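Local coordinates for Fe-regulated protein B (Neisseria meningitidis, PDB 4AIP) that serves as a TonB-dependent outer-membrane transporter that takes up iron, with a plug domain seated inside a beta-barrel, at residues D61-K66 with S498-Y503; I67-V72 with V146-K151. One frame throughout, in Å; residues are numbered along the deposited sequence.

Contact 1 (D61-K66 with S498-Y503); sequences DRQGSK and SASHNY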
ATOM      1  N   ASP B  61      28.194  31.883  13.346  1.00 35.92           N
ATOM      2  CA  ASP B  61      27.863  32.543  12.070  1.00 36.11           C
ATOM      3  C   ASP B  61      28.189  34.000  12.207  1.00 36.56           C
ATOM      4  O   ASP B  61      27.716  34.656  13.146  1.00 37.56           O
ATOM      5  CB  ASP B  61      26.384  32.428  11.715  1.00 35.64           C
ATOM      6  CG  ASP B  61      25.966  31.007  11.396  1.00 37.09           C
ATOM      7  OD1 ASP B  61      26.662  30.305  10.625  1.00 35.10           O
ATOM      8  OD2 ASP B  61      24.918  30.598  11.924  1.00 38.32           O
ATOM      9  N   ARG B  62      29.001  34.515  11.289  1.00 36.74           N
ATOM     10  CA  ARG B  62      29.475  35.893  11.399  1.00 35.49           C
ATOM     11  C   ARG B  62      29.373  36.708  10.125  1.00 36.51           C
ATOM     12  O   ARG B  62      30.156  37.625   9.931  1.00 38.42           O
ATOM     13  CB  ARG B  62      30.908  35.954  11.912  1.00 31.60           C
ATOM     14  CG  ARG B  62      31.078  35.514  13.335  1.00 26.40           C
ATOM     15  CD  ARG B  62      32.352  34.768  13.345  1.00 22.85           C
ATOM     16  NE  ARG B  62      33.557  35.462  13.740  1.00 24.44           N
ATOM     17  CZ  ARG B  62      34.771  35.336  13.198  1.00 23.25           C
ATOM     18  NH1 ARG B  62      35.013  34.685  12.158  1.00 19.88           N
ATOM     19  NH2 ARG B  62      35.796  35.925  13.671  1.00 22.88           N
ATOM     20  N   GLN B  63      28.417  36.388   9.268  1.00 35.55           N
ATOM     21  CA  GLN B  63      28.192  37.219   8.097  1.00 33.49           C
ATOM     22  C   GLN B  63      26.852  37.930   8.193  1.00 34.10           C
ATOM     23  O   GLN B  63      26.078  37.959   7.249  1.00 34.35           O
ATOM     24  CB  GLN B  63      28.342  36.410   6.833  1.00 30.04           C
ATOM     25  CG  GLN B  63      29.776  36.039   6.590  1.00 24.82           C
ATOM     26  CD  GLN B  63      29.934  35.110   5.447  1.00 22.55           C
ATOM     27  OE1 GLN B  63      30.429  33.965   5.618  1.00 21.63           O
ATOM     28  NE2 GLN B  63      29.509  35.573   4.247  1.00 20.60           N
ATOM     29  N   GLY B  64      26.643  38.537   9.361  1.00 34.06           N
ATOM     30  CA  GLY B  64      25.361  39.043   9.763  1.00 34.00           C
ATOM     31  C   GLY B  64      24.315  37.944   9.654  1.00 33.31           C
ATOM     32  O   GLY B  64      24.249  37.017  10.471  1.00 33.11           O
ATOM     33  N   SER B  65      23.560  38.023   8.575  1.00 31.37           N
ATOM     34  CA  SER B  65      22.393  37.200   8.399  1.00 30.10           C
ATOM     35  C   SER B  65      22.435  36.403   7.077  1.00 30.67           C
ATOM     36  O   SER B  65      21.451  35.722   6.687  1.00 31.02           O
ATOM     37  CB  SER B  65      21.166  38.125   8.423  1.00 28.30           C
ATOM     38  OG  SER B  65      19.996  37.403   8.285  1.00 24.59           O
ATOM     39  N   LYS B  66      23.566  36.479   6.389  1.00 28.68           N
ATOM     40  CA  LYS B  66      23.688  35.830   5.109  1.00 27.91           C
ATOM     41  C   LYS B  66      23.905  34.277   5.133  1.00 28.20           C
ATOM     42  O   LYS B  66      23.564  33.582   4.178  1.00 28.07           O
ATOM     43  CB  LYS B  66      24.740  36.561   4.321  1.00 26.10           C
ATOM     44  CG  LYS B  66      25.318  35.847   3.168  1.00 23.58           C
ATOM     45  CD  LYS B  66      26.608  36.534   2.786  1.00 22.25           C
ATOM     46  CE  LYS B  66      27.310  35.870   1.587  1.00 21.00           C
ATOM     47  NZ  LYS B  66      26.486  35.939   0.351  1.00 20.03           N
ATOM     48  N   SER B 498      31.054  42.367   8.677  1.00 27.52           N
ATOM     49  CA  SER B 498      31.276  41.491   7.556  1.00 27.53           C
ATOM     50  C   SER B 498      31.059  42.200   6.292  1.00 28.53           C
ATOM     51  O   SER B 498      30.220  43.112   6.217  1.00 28.89           O
ATOM     52  CB  SER B 498      30.200  40.429   7.504  1.00 26.41           C
ATOM     53  OG  SER B 498      30.067  39.831   8.751  1.00 27.01           O
ATOM     54  N   ALA B 499      31.738  41.704   5.271  1.00 28.92           N
ATOM     55  CA  ALA B 499      31.571  42.151   3.911  1.00 29.13           C
ATOM     56  C   ALA B 499      32.099  41.053   3.033  1.00 28.42           C
ATOM     57  O   ALA B 499      33.051  40.391   3.402  1.00 27.98           O
ATOM     58  CB  ALA B 499      32.358  43.470   3.664  1.00 28.91           C
ATOM     59  N   SER B 500      31.460  40.885   1.887  1.00 27.64           N
ATOM     60  CA  SER B 500      31.836  39.889   0.917  1.00 27.03           C
ATOM     61  C   SER B 500      31.501  40.396  -0.490  1.00 27.57           C
ATOM     62  O   SER B 500      30.666  41.297  -0.676  1.00 28.13           O
ATOM     63  CB  SER B 500      31.198  38.512   1.224  1.00 24.54           C
ATOM     64  OG  SER B 500      29.785  38.578   1.096  1.00 22.57           O
ATOM     65  N   HIS B 501      32.188  39.845  -1.474  1.00 27.32           N
ATOM     66  CA  HIS B 501      32.009  40.238  -2.857  1.00 27.03           C
ATOM     67  C   HIS B 501      32.211  38.975  -3.659  1.00 27.65           C
ATOM     68  O   HIS B 501      33.322  38.521  -3.878  1.00 27.84           O
ATOM     69  CB  HIS B 501      32.987  41.373  -3.239  1.00 25.84           C
ATOM     70  CG  HIS B 501      32.738  41.960  -4.596  1.00 22.80           C
ATOM     71  ND1 HIS B 501      31.544  42.556  -4.955  1.00 22.45           N
ATOM     72  CD2 HIS B 501      33.539  42.045  -5.681  1.00 21.04           C
ATOM     73  CE1 HIS B 501      31.614  42.952  -6.216  1.00 20.69           C
ATOM     74  NE2 HIS B 501      32.817  42.664  -6.674  1.00 21.98           N
ATOM     75  N   ASN B 502      31.093  38.361  -4.019  1.00 28.01           N
ATOM     76  CA  ASN B 502      31.094  36.997  -4.480  1.00 27.34           C
ATOM     77  C   ASN B 502      30.511  36.947  -5.846  1.00 27.96           C
ATOM     78  O   ASN B 502      29.444  37.497  -6.093  1.00 28.64           O
ATOM     79  CB  ASN B 502      30.230  36.118  -3.578  1.00 25.20           C
ATOM     80  CG  ASN B 502      30.820  35.894  -2.193  1.00 22.05           C
ATOM     81  OD1 ASN B 502      32.000  36.140  -1.948  1.00 20.68           O
ATOM     82  ND2 ASN B 502      30.001  35.365  -1.286  1.00 19.04           N
ATOM     83  N   TYR B 503      31.216  36.261  -6.716  1.00 27.60           N
ATOM     84  CA  TYR B 503      30.756  35.937  -8.045  1.00 27.47           C
ATOM     85  C   TYR B 503      30.391  34.479  -8.116  1.00 28.23           C
ATOM     86  O   TYR B 503      31.066  33.614  -7.520  1.00 28.28           O
ATOM     87  CB  TYR B 503      31.879  36.168  -9.059  1.00 25.56           C
ATOM     88  CG  TYR B 503      32.101  37.598  -9.397  1.00 22.50           C
ATOM     89  CD1 TYR B 503      32.954  38.402  -8.630  1.00 21.92           C
ATOM     90  CD2 TYR B 503      31.465  38.150 -10.503  1.00 20.81           C
ATOM     91  CE1 TYR B 503      33.160  39.758  -8.953  1.00 20.59           C
ATOM     92  CE2 TYR B 503      31.671  39.464 -10.866  1.00 20.85           C
ATOM     93  CZ  TYR B 503      32.516  40.274 -10.091  1.00 22.18           C
ATOM     94  OH  TYR B 503      32.663  41.617 -10.459  1.00 23.24           O
TER
HETATM   95  O   HOH W   1      30.720  34.434   1.792  1.00 16.46           O
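Gln63 and Ser498 bring the two backbones nearest, their CA atoms 5.3 Å apart, where a type II' beta turn from Gln63 to Lys66 meets barrel strand 498-503. The turn is closed by its own bond from Lys66 N to Gln63 O. Gly64, at positive phi, takes its second position.

Ser498 makes the direct bond across the contact. Ser498 OG donates to Arg62 O at 2.5 Å. The hydroxyl arrives at a C=O...donor angle of 136°, tilted 21° from the carbonyl plane. A chi1 of -50° sets OG beside its own backbone N and opposite the carbonyl carbon. Ser498 OG also lies 3.3 Å from Gln63 CA, so the serine fits closely against the start of the turn.

Further along the strand the link is looser. Water 1 accepts from Gln63 NE2 at 3.0 Å and from Asn502 ND2 at 3.3 Å, bridging the two amides. The Lys66 chain is extended as far as CE and bends only at the last torsion. Lys66 CE passes 3.7 Å from Ser500 OG. Lys66 NZ and Asn502 ND2, which approach from opposite directions, both donate to Ala153 O. NZ also donates to Lys151 O. The shared acceptor Ala153 O is consistent with the two nitrogens lying close together.

The Arg62 side chain reaches strand 475-490, where its NE bonds to Gln490 OE1. Strand 495-506 lies between strands 475-490 and 532-544 in the barrel wall, so the contact joins the N-terminal plug loop to that wall.

Contact 2 (I67-V72 with V146-K151); sequences IRTNIV and VVSVQK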
ATOM      1  N   ILE B  67      24.438  33.770   6.232  1.00 27.93           N
ATOM      2  CA  ILE B  67      24.585  32.348   6.438  1.00 27.94           C
ATOM      3  C   ILE B  67      23.974  32.115   7.781  1.00 28.76           C
ATOM      4  O   ILE B  67      24.421  32.682   8.782  1.00 29.21           O
ATOM      5  CB  ILE B  67      26.094  31.892   6.408  1.00 26.33           C
ATOM      6  CG1 ILE B  67      26.638  32.019   4.986  1.00 24.12           C
ATOM      7  CG2 ILE B  67      26.244  30.457   6.823  1.00 23.48           C
ATOM      8  CD1 ILE B  67      28.175  31.972   4.907  1.00 24.73           C
ATOM      9  N   ARG B  68      22.917  31.317   7.778  1.00 28.82           N
ATOM     10  CA  ARG B  68      22.264  30.949   9.011  1.00 27.69           C
ATOM     11  C   ARG B  68      22.339  29.436   9.105  1.00 28.68           C
ATOM     12  O   ARG B  68      21.686  28.693   8.339  1.00 30.08           O
ATOM     13  CB  ARG B  68      20.859  31.505   9.091  1.00 25.75           C
ATOM     14  CG  ARG B  68      20.603  32.329  10.363  1.00 24.76           C
ATOM     15  CD  ARG B  68      19.564  33.393  10.029  1.00 24.22           C
ATOM     16  NE  ARG B  68      19.001  34.015  11.243  1.00 25.05           N
ATOM     17  CZ  ARG B  68      18.261  35.139  11.238  1.00 25.32           C
ATOM     18  NH1 ARG B  68      18.019  35.787  10.089  1.00 24.03           N
ATOM     19  NH2 ARG B  68      17.810  35.657  12.391  1.00 26.36           N
ATOM     20  N   THR B  69      23.220  29.000  10.001  1.00 27.88           N
ATOM     21  CA  THR B  69      23.504  27.605  10.206  1.00 27.66           C
ATOM     22  C   THR B  69      22.535  27.107  11.251  1.00 28.31           C
ATOM     23  O   THR B  69      22.341  27.749  12.256  1.00 28.37           O
ATOM     24  CB  THR B  69      25.008  27.377  10.635  1.00 26.19           C
ATOM     25  OG1 THR B  69      25.879  27.748   9.549  1.00 23.91           O
ATOM     26  CG2 THR B  69      25.274  25.909  11.008  1.00 23.50           C
ATOM     27  N   ASN B  70      21.961  25.928  11.013  1.00 28.53           N
ATOM     28  CA  ASN B  70      21.154  25.235  12.017  1.00 27.85           C
ATOM     29  C   ASN B  70      20.010  26.071  12.502  1.00 28.17           C
ATOM     30  O   ASN B  70      19.853  26.275  13.696  1.00 28.58           O
ATOM     31  CB  ASN B  70      22.009  24.813  13.224  1.00 26.03           C
ATOM     32  CG  ASN B  70      22.873  23.607  12.933  1.00 24.40           C
ATOM     33  OD1 ASN B  70      22.910  23.108  11.824  1.00 22.31           O
ATOM     34  ND2 ASN B  70      23.556  23.122  13.946  1.00 22.74           N
ATOM     35  N   ILE B  71      19.234  26.578  11.556  1.00 27.95           N
ATOM     36  CA  ILE B  71      18.026  27.339  11.860  1.00 27.81           C
ATOM     37  C   ILE B  71      17.055  26.463  12.620  1.00 28.06           C
ATOM     38  O   ILE B  71      16.438  26.885  13.575  1.00 29.72           O
ATOM     39  CB  ILE B  71      17.322  27.775  10.574  1.00 26.01           C
ATOM     40  CG1 ILE B  71      17.999  28.982   9.977  1.00 23.41           C
ATOM     41  CG2 ILE B  71      15.893  28.152  10.806  1.00 24.94           C
ATOM     42  CD1 ILE B  71      17.427  29.271   8.641  1.00 22.99           C
ATOM     43  N   VAL B  72      16.941  25.228  12.172  1.00 28.10           N
ATOM     44  CA  VAL B  72      16.127  24.247  12.843  1.00 23.62           C
ATOM     45  C   VAL B  72      17.027  23.133  13.295  1.00 21.59           C
ATOM     46  O   VAL B  72      17.813  22.625  12.523  1.00 22.24           O
ATOM     47  CB  VAL B  72      15.074  23.669  11.893  1.00 23.39           C
ATOM     48  CG1 VAL B  72      14.197  22.715  12.638  1.00 21.31           C
ATOM     49  CG2 VAL B  72      14.265  24.805  11.240  1.00 18.30           C
ATOM     50  N   VAL B 146      18.767  18.780  10.432  1.00  9.43           N
ATOM     51  CA  VAL B 146      19.059  20.206  10.471  1.00 10.43           C
ATOM     52  C   VAL B 146      18.636  20.855   9.160  1.00 11.98           C
ATOM     53  O   VAL B 146      18.641  20.213   8.083  1.00 11.48           O
ATOM     54  CB  VAL B 146      20.561  20.501  10.697  1.00 11.10           C
ATOM     55  CG1 VAL B 146      20.917  20.378  12.161  1.00 14.62           C
ATOM     56  CG2 VAL B 146      21.453  19.566   9.957  1.00  8.87           C
ATOM     57  N   VAL B 147      18.215  22.115   9.291  1.00 12.03           N
ATOM     58  CA  VAL B 147      18.016  23.015   8.169  1.00 11.10           C
ATOM     59  C   VAL B 147      18.871  24.240   8.427  1.00 13.06           C
ATOM     60  O   VAL B 147      18.914  24.763   9.547  1.00 13.29           O
ATOM     61  CB  VAL B 147      16.540  23.403   8.003  1.00 10.67           C
ATOM     62  CG1 VAL B 147      16.347  24.170   6.754  1.00  7.82           C
ATOM     63  CG2 VAL B 147      15.673  22.147   7.957  1.00  7.80           C
ATOM     64  N   SER B 148      19.568  24.679   7.383  1.00 13.35           N
ATOM     65  CA  SER B 148      20.398  25.875   7.360  1.00 13.79           C
ATOM     66  C   SER B 148      20.068  26.608   6.063  1.00 15.20           C
ATOM     67  O   SER B 148      19.384  26.067   5.180  1.00 14.93           O
ATOM     68  CB  SER B 148      21.888  25.481   7.330  1.00 16.13           C
ATOM     69  OG  SER B 148      22.376  24.963   8.583  1.00 12.90           O
ATOM     70  N   VAL B 149      20.546  27.837   5.950  1.00 17.45           N
ATOM     71  CA  VAL B 149      20.238  28.706   4.786  1.00 18.60           C
ATOM     72  C   VAL B 149      21.499  29.492   4.416  1.00 20.52           C
ATOM     73  O   VAL B 149      22.332  29.822   5.265  1.00 21.77           O
ATOM     74  CB  VAL B 149      18.988  29.625   5.055  1.00 18.18           C
ATOM     75  CG1 VAL B 149      19.332  30.655   6.054  1.00 14.20           C
ATOM     76  CG2 VAL B 149      18.445  30.265   3.809  1.00 12.89           C
ATOM     77  N   GLN B 150      21.672  29.702   3.130  1.00 20.60           N
ATOM     78  CA  GLN B 150      22.763  30.518   2.634  1.00 21.25           C
ATOM     79  C   GLN B 150      22.154  31.355   1.531  1.00 19.65           C
ATOM     80  O   GLN B 150      21.464  30.815   0.621  1.00 17.20           O
ATOM     81  CB  GLN B 150      24.005  29.669   2.210  1.00 22.52           C
ATOM     82  CG  GLN B 150      24.160  29.270   0.723  1.00 29.89           C
ATOM     83  CD  GLN B 150      24.604  30.408  -0.286  1.00 41.38           C
ATOM     84  OE1 GLN B 150      24.903  31.568   0.055  1.00 26.50           O
ATOM     85  NE2 GLN B 150      24.616  30.031  -1.557  1.00 35.84           N
ATOM     86  N   LYS B 151      22.388  32.664   1.618  1.00 20.53           N
ATOM     87  CA  LYS B 151      21.593  33.631   0.848  1.00 18.81           C
ATOM     88  C   LYS B 151      22.474  34.339  -0.126  1.00 20.85           C
ATOM     89  O   LYS B 151      23.621  34.661   0.199  1.00 21.02           O
ATOM     90  CB  LYS B 151      20.941  34.637   1.782  1.00 16.62           C
ATOM     91  CG  LYS B 151      20.150  34.000   2.903  1.00 11.42           C
ATOM     92  CD  LYS B 151      19.400  35.069   3.747  1.00  7.28           C
ATOM     93  CE  LYS B 151      19.352  34.589   5.187  1.00  9.76           C
ATOM     94  NZ  LYS B 151      18.359  35.265   6.041  1.00  9.04           N
TER
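Val149 has CG1 between its backbone N and carbonyl carbon, chi1 70°, which places this methyl 3.5 Å from both Arg68 CB and Ile71 CD1. Ile71 reaches it with CG1 beside its own N and the chain then extended to CD1. Ser148 OG acts as a backbone acceptor: Asn70 N donates to it at 2.6 Å, nearly straight at 173°.

Strands 67-70 and 146-151 run antiparallel. Arg68 and Val149 form a hydrogen-bonded pair, with Arg68 N to Val149 O at 3.0 Å and Val149 N to Arg68 O at 2.8 Å. At the other end Val147 N donates to Val72 O. Val147 O receives weak bonds from both Ile71 N and Val72 N. Val72 and Val147 pack alongside each other on one face, their CB atoms 4.2 Å apart.

Arg68 NH1 and Lys151 NZ lie close, and both form salt bridges to Glu590 of the barrel, NH1 with OE2 and NZ with OE1. The carboxylate probably offsets their like charges.

Ile71 and Val72 both face Val147, the mark of a classic beta bulge. It lies at the edge of the mixed four-stranded sheet in the plug, the domain that fills the barrel in TonB-dependent receptors.

From the N terminus, the chain first enters contact 1, where 61-66 meets the barrel wall. It runs directly into 67-72, most of it on an outermost strand of the plug sheet. After 73 intervening residues it returns as 146-151, and contact 2 closes that loop within the plug. The much longer loop of contact 1 closes only at strand 495-506, far into the barrel, and contact 2 falls wholly within it. The two contacts also touch directly. Lys66 O lies 3.0 Å from Lys151 N, a probable hydrogen bond, and Asp61 OD1 bonds to Thr69 OG1. Together they connect the plug sheet, through its N-terminal loop, to the barrel.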